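Local coordinates for putative Oleoyl-[acyl-carrier protein] thioesterase (Lactobacillus plantarum, PDB 2OWN) that probably hydrolyses the thioester of oleoyl-acyl-carrier protein, releasing the free fatty acid, as a member of the hotdog-fold acyl-ACP thioesterases, at residues A9-Y20 and P76-R87. Residues are numbered along the deposited sequence; the frame is centred on the assembly and turned at random.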
loop_
_atom_site.group_PDB
_atom_site.type_symbol
_atom_site.label_atom_id
_atom_site.label_comp_id
_atom_site.label_asym_id
_atom_site.label_seq_id
_atom_site.Cartn_x
_atom_site.Cartn_y
_atom_site.Cartn_z
ATOM N N ALA B 9 6.074 25.837 18.874
ATOM C CA ALA B 9 6.674 24.698 18.134
ATOM C C ALA B 9 6.613 24.911 16.618
ATOM O O ALA B 9 5.619 25.454 16.114
ATOM C CB ALA B 9 6.026 23.370 18.522
ATOM N N SER B 10 7.680 24.488 15.921
ATOM C CA SER B 10 7.817 24.644 14.458
ATOM C C SER B 10 6.778 23.830 13.686
ATOM O O SER B 10 6.513 22.689 14.056
ATOM C CB SER B 10 9.215 24.225 13.980
ATOM O OG SER B 10 10.233 24.966 14.631
ATOM N N LEU B 11 6.204 24.442 12.643
ATOM C CA LEU B 11 5.198 23.836 11.769
ATOM C C LEU B 11 5.863 23.492 10.429
ATOM O O LEU B 11 6.324 24.400 9.725
ATOM C CB LEU B 11 4.025 24.801 11.549
ATOM C CG LEU B 11 2.808 24.344 10.724
ATOM C CD1 LEU B 11 2.111 23.149 11.349
ATOM C CD2 LEU B 11 1.827 25.492 10.607
ATOM N N TYR B 12 5.949 22.189 10.121
ATOM C CA TYR B 12 6.513 21.668 8.870
ATOM C C TYR B 12 5.355 21.125 8.045
ATOM O O TYR B 12 4.572 20.316 8.579
ATOM C CB TYR B 12 7.547 20.560 9.128
ATOM C CG TYR B 12 8.137 19.968 7.850
ATOM C CD1 TYR B 12 9.221 20.599 7.196
ATOM C CD2 TYR B 12 7.597 18.791 7.266
ATOM C CE1 TYR B 12 9.770 20.064 5.977
ATOM C CE2 TYR B 12 8.132 18.251 6.046
ATOM C CZ TYR B 12 9.219 18.894 5.418
ATOM O OH TYR B 12 9.740 18.387 4.250
ATOM N N SER B 13 5.276 21.519 6.760
ATOM C CA SER B 13 4.223 21.044 5.834
ATOM C C SER B 13 4.739 20.635 4.454
ATOM O O SER B 13 5.799 21.088 4.018
ATOM C CB SER B 13 3.081 22.057 5.669
ATOM O OG SER B 13 3.467 23.211 4.961
ATOM N N GLU B 14 3.961 19.765 3.800
ATOM C CA GLU B 14 4.233 19.277 2.441
ATOM C C GLU B 14 2.930 18.872 1.751
ATOM O O GLU B 14 1.951 18.540 2.435
ATOM C CB GLU B 14 5.212 18.092 2.451
ATOM C CG GLU B 14 4.673 16.746 3.021
ATOM C CD GLU B 14 5.735 15.676 3.060
ATOM O OE1 GLU B 14 6.764 15.915 3.700
ATOM O OE2 GLU B 14 5.526 14.582 2.507
ATOM N N GLN B 15 2.955 18.868 0.419
ATOM C CA GLN B 15 1.817 18.469 -0.410
ATOM C C GLN B 15 1.960 16.987 -0.782
ATOM O O GLN B 15 3.083 16.471 -0.912
ATOM C CB GLN B 15 1.682 19.343 -1.654
ATOM C CG GLN B 15 1.368 20.817 -1.327
ATOM C CD GLN B 15 1.262 21.719 -2.555
ATOM O OE1 GLN B 15 0.981 21.270 -3.674
ATOM N NE2 GLN B 15 1.473 23.014 -2.343
ATOM N N HIS B 16 0.825 16.304 -0.908
ATOM C CA HIS B 16 0.779 14.888 -1.292
ATOM C C HIS B 16 -0.429 14.624 -2.189
ATOM O O HIS B 16 -1.560 14.949 -1.814
ATOM C CB HIS B 16 0.728 13.955 -0.073
ATOM C CG HIS B 16 0.684 12.499 -0.441
ATOM N ND1 HIS B 16 1.818 11.772 -0.726
ATOM C CD2 HIS B 16 -0.359 11.655 -0.619
ATOM C CE1 HIS B 16 1.476 10.542 -1.055
ATOM N NE2 HIS B 16 0.159 10.440 -0.996
ATOM N N ARG B 17 -0.161 13.971 -3.316
ATOM C CA ARG B 17 -1.153 13.580 -4.289
ATOM C C ARG B 17 -1.609 12.190 -3.844
ATOM O O ARG B 17 -0.797 11.243 -3.825
ATOM C CB ARG B 17 -0.561 13.612 -5.709
ATOM C CG ARG B 17 -1.423 13.097 -6.830
ATOM C CD ARG B 17 -1.390 11.572 -7.000
ATOM N NE ARG B 17 -2.213 11.236 -8.125
ATOM C CZ ARG B 17 -1.821 11.175 -9.395
ATOM N NH1 ARG B 17 -0.550 11.405 -9.804
ATOM N NH2 ARG B 17 -2.738 10.855 -10.283
ATOM N N ILE B 18 -2.908 12.056 -3.565
ATOM C CA ILE B 18 -3.521 10.783 -3.156
ATOM C C ILE B 18 -3.691 9.955 -4.435
ATOM O O ILE B 18 -4.357 10.410 -5.367
ATOM C CB ILE B 18 -4.889 10.976 -2.473
ATOM C CG1 ILE B 18 -4.778 11.827 -1.196
ATOM C CG2 ILE B 18 -5.568 9.612 -2.123
ATOM C CD1 ILE B 18 -4.034 11.173 -0.028
ATOM N N THR B 19 -3.045 8.784 -4.483
ATOM C CA THR B 19 -3.104 7.873 -5.635
ATOM C C THR B 19 -4.254 6.882 -5.466
ATOM O O THR B 19 -4.733 6.679 -4.344
ATOM C CB THR B 19 -1.776 7.084 -5.813
ATOM O OG1 THR B 19 -1.552 6.241 -4.677
ATOM C CG2 THR B 19 -0.593 8.038 -5.972
ATOM N N TYR B 20 -4.673 6.265 -6.579
ATOM C CA TYR B 20 -5.745 5.233 -6.590
ATOM C C TYR B 20 -5.394 4.045 -5.637
ATOM O O TYR B 20 -6.276 3.522 -4.940
ATOM C CB TYR B 20 -6.055 4.732 -8.042
ATOM C CG TYR B 20 -4.968 3.848 -8.615
ATOM C CD1 TYR B 20 -3.855 4.390 -9.285
ATOM C CD2 TYR B 20 -5.002 2.435 -8.395
ATOM C CE1 TYR B 20 -2.819 3.552 -9.749
ATOM C CE2 TYR B 20 -3.975 1.603 -8.835
ATOM C CZ TYR B 20 -2.889 2.168 -9.515
ATOM O OH TYR B 20 -1.919 1.356 -9.951
ATOM N N PRO B 76 -9.283 12.062 2.533
ATOM C CA PRO B 76 -8.843 12.542 1.225
ATOM C C PRO B 76 -9.341 11.631 0.066
ATOM O O PRO B 76 -9.430 10.409 0.240
ATOM C CB PRO B 76 -7.320 12.495 1.342
ATOM C CG PRO B 76 -7.057 12.678 2.752
ATOM C CD PRO B 76 -8.111 11.889 3.424
ATOM N N ARG B 77 -9.718 12.252 -1.046
ATOM C CA ARG B 77 -10.229 11.569 -2.245
ATOM C C ARG B 77 -9.081 11.236 -3.194
ATOM O O ARG B 77 -8.017 11.873 -3.123
ATOM C CB ARG B 77 -11.215 12.489 -2.980
ATOM C CG ARG B 77 -12.498 12.825 -2.204
ATOM C CD ARG B 77 -13.122 14.156 -2.663
ATOM N NE ARG B 77 -13.317 14.275 -4.112
ATOM C CZ ARG B 77 -13.711 15.386 -4.763
ATOM N NH1 ARG B 77 -13.970 16.549 -4.124
ATOM N NH2 ARG B 77 -13.837 15.341 -6.101
ATOM N N GLN B 78 -9.311 10.259 -4.087
ATOM C CA GLN B 78 -8.338 9.865 -5.135
ATOM C C GLN B 78 -8.040 11.098 -6.009
ATOM O O GLN B 78 -8.961 11.838 -6.367
ATOM C CB GLN B 78 -8.876 8.742 -6.029
ATOM C CG GLN B 78 -7.939 8.256 -7.143
ATOM C CD GLN B 78 -8.606 7.288 -8.107
ATOM O OE1 GLN B 78 -9.495 6.544 -7.734
ATOM N NE2 GLN B 78 -8.172 7.305 -9.354
ATOM N N ASP B 79 -6.752 11.300 -6.299
ATOM C CA ASP B 79 -6.206 12.427 -7.098
ATOM C C ASP B 79 -6.290 13.827 -6.455
ATOM O O ASP B 79 -5.973 14.825 -7.120
ATOM C CB ASP B 79 -6.775 12.413 -8.545
ATOM C CG ASP B 79 -6.537 11.090 -9.259
ATOM O OD1 ASP B 79 -5.618 10.351 -8.872
ATOM O OD2 ASP B 79 -7.290 10.766 -10.194
ATOM N N GLU B 80 -6.622 13.892 -5.155
ATOM C CA GLU B 80 -6.700 15.145 -4.421
ATOM C C GLU B 80 -5.274 15.438 -3.946
ATOM O O GLU B 80 -4.555 14.514 -3.521
ATOM C CB GLU B 80 -7.646 15.040 -3.225
ATOM C CG GLU B 80 -7.934 16.374 -2.552
ATOM C CD GLU B 80 -8.785 16.283 -1.303
ATOM O OE1 GLU B 80 -9.252 15.189 -0.927
ATOM O OE2 GLU B 80 -8.959 17.340 -0.679
ATOM N N VAL B 81 -4.874 16.705 -4.026
ATOM C CA VAL B 81 -3.563 17.157 -3.574
ATOM C C VAL B 81 -3.853 17.713 -2.186
ATOM O O VAL B 81 -4.495 18.768 -2.076
ATOM C CB VAL B 81 -2.916 18.179 -4.526
ATOM C CG1 VAL B 81 -1.576 18.659 -3.985
ATOM C CG2 VAL B 81 -2.714 17.551 -5.902
ATOM N N VAL B 82 -3.448 16.966 -1.152
ATOM C CA VAL B 82 -3.624 17.357 0.262
ATOM C C VAL B 82 -2.327 17.917 0.831
ATOM O O VAL B 82 -1.246 17.535 0.379
ATOM C CB VAL B 82 -4.099 16.191 1.185
ATOM C CG1 VAL B 82 -5.478 15.705 0.753
ATOM C CG2 VAL B 82 -3.064 15.019 1.267
ATOM N N THR B 83 -2.465 18.798 1.828
ATOM C CA THR B 83 -1.362 19.430 2.545
ATOM C C THR B 83 -1.303 18.743 3.920
ATOM O O THR B 83 -2.324 18.726 4.630
ATOM C CB THR B 83 -1.579 20.947 2.651
ATOM O OG1 THR B 83 -1.580 21.499 1.328
ATOM C CG2 THR B 83 -0.482 21.627 3.464
ATOM N N ILE B 84 -0.149 18.142 4.254
ATOM C CA ILE B 84 0.076 17.462 5.548
ATOM C C ILE B 84 0.993 18.368 6.379
ATOM O O ILE B 84 2.187 18.467 6.072
ATOM C CB ILE B 84 0.705 16.020 5.464
ATOM C CG1 ILE B 84 -0.046 15.088 4.501
ATOM C CG2 ILE B 84 0.781 15.384 6.872
ATOM C CD1 ILE B 84 0.259 15.282 3.048
ATOM N N ALA B 85 0.417 19.041 7.383
ATOM C CA ALA B 85 1.143 19.919 8.319
ATOM C C ALA B 85 1.420 19.090 9.578
ATOM O O ALA B 85 0.550 18.313 9.993
ATOM C CB ALA B 85 0.341 21.154 8.654
ATOM N N VAL B 86 2.615 19.245 10.161
ATOM C CA VAL B 86 3.049 18.506 11.373
ATOM C C VAL B 86 3.802 19.421 12.369
ATOM O O VAL B 86 4.429 20.397 11.954
ATOM C CB VAL B 86 3.909 17.265 10.962
ATOM C CG1 VAL B 86 5.236 17.680 10.303
ATOM C CG2 VAL B 86 4.158 16.354 12.156
ATOM N N ARG B 87 3.715 19.090 13.665
ATOM C CA ARG B 87 4.360 19.848 14.750
ATOM C C ARG B 87 4.662 18.981 15.981
ATOM O O ARG B 87 3.762 18.296 16.478
ATOM C CB ARG B 87 3.459 21.039 15.135
ATOM C CG ARG B 87 3.985 21.969 16.250
ATOM C CD ARG B 87 3.161 23.255 16.378
ATOM N NE ARG B 87 1.795 23.051 16.886
ATOM C CZ ARG B 87 0.843 23.991 17.020
ATOM N NH1 ARG B 87 1.039 25.272 16.661
ATOM N NH2 ARG B 87 -0.359 23.640 17.510
HETATM O O HOH W 1 -4.501 7.944 -8.845
#
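Y12, E14 and H16 pair with V86, I84 and V82 as hydrogen-bonded antiparallel partners, joining strand 12-17 to strand 81-91 in the N-terminal hotdog domain of this acyl-ACP thioesterase. Each pair exchanges two backbone bonds; I84 N to E14 O, at 2.8 Å and 169°, is the straightest of the six. Past the last strand pair, R17 with V81, two more backbone bonds hold I18: its N to E80 O, and D79 N to its O (2.7 Å), fastening the type II turn R77-E80 to the chain at I18.

Apolar packing occupies both sheet faces. I84, V86 and Y12 point to the side lined by helix 31-48, where I84 CD1 lies 3.4 Å from H16 CB; on the opposite face L11 CD1 meets A85 CB at 3.8 Å. The H16 ring turns its NE2 to E22. A chi1 of -60° sets I18 CG1 anti to its own carbonyl carbon, and CG1 lies 3.7 Å from P76 CB.

Charge pairing closes the turn end. R17 NH2 donates to D79 OD1 at 3.2 Å in a salt bridge; OD1 lies in the guanidinium plane, whereas NH2 meets it from 65° out of the carboxylate plane. NH2 also bridges to D44 of the second subunit. A methionine in place of R17 would probably leave D79 without its cationic mate and lose the link to D44 of that subunit. D79 OD1 has another partner: a water donates to it at 2.7 Å and accepts from Y20 N.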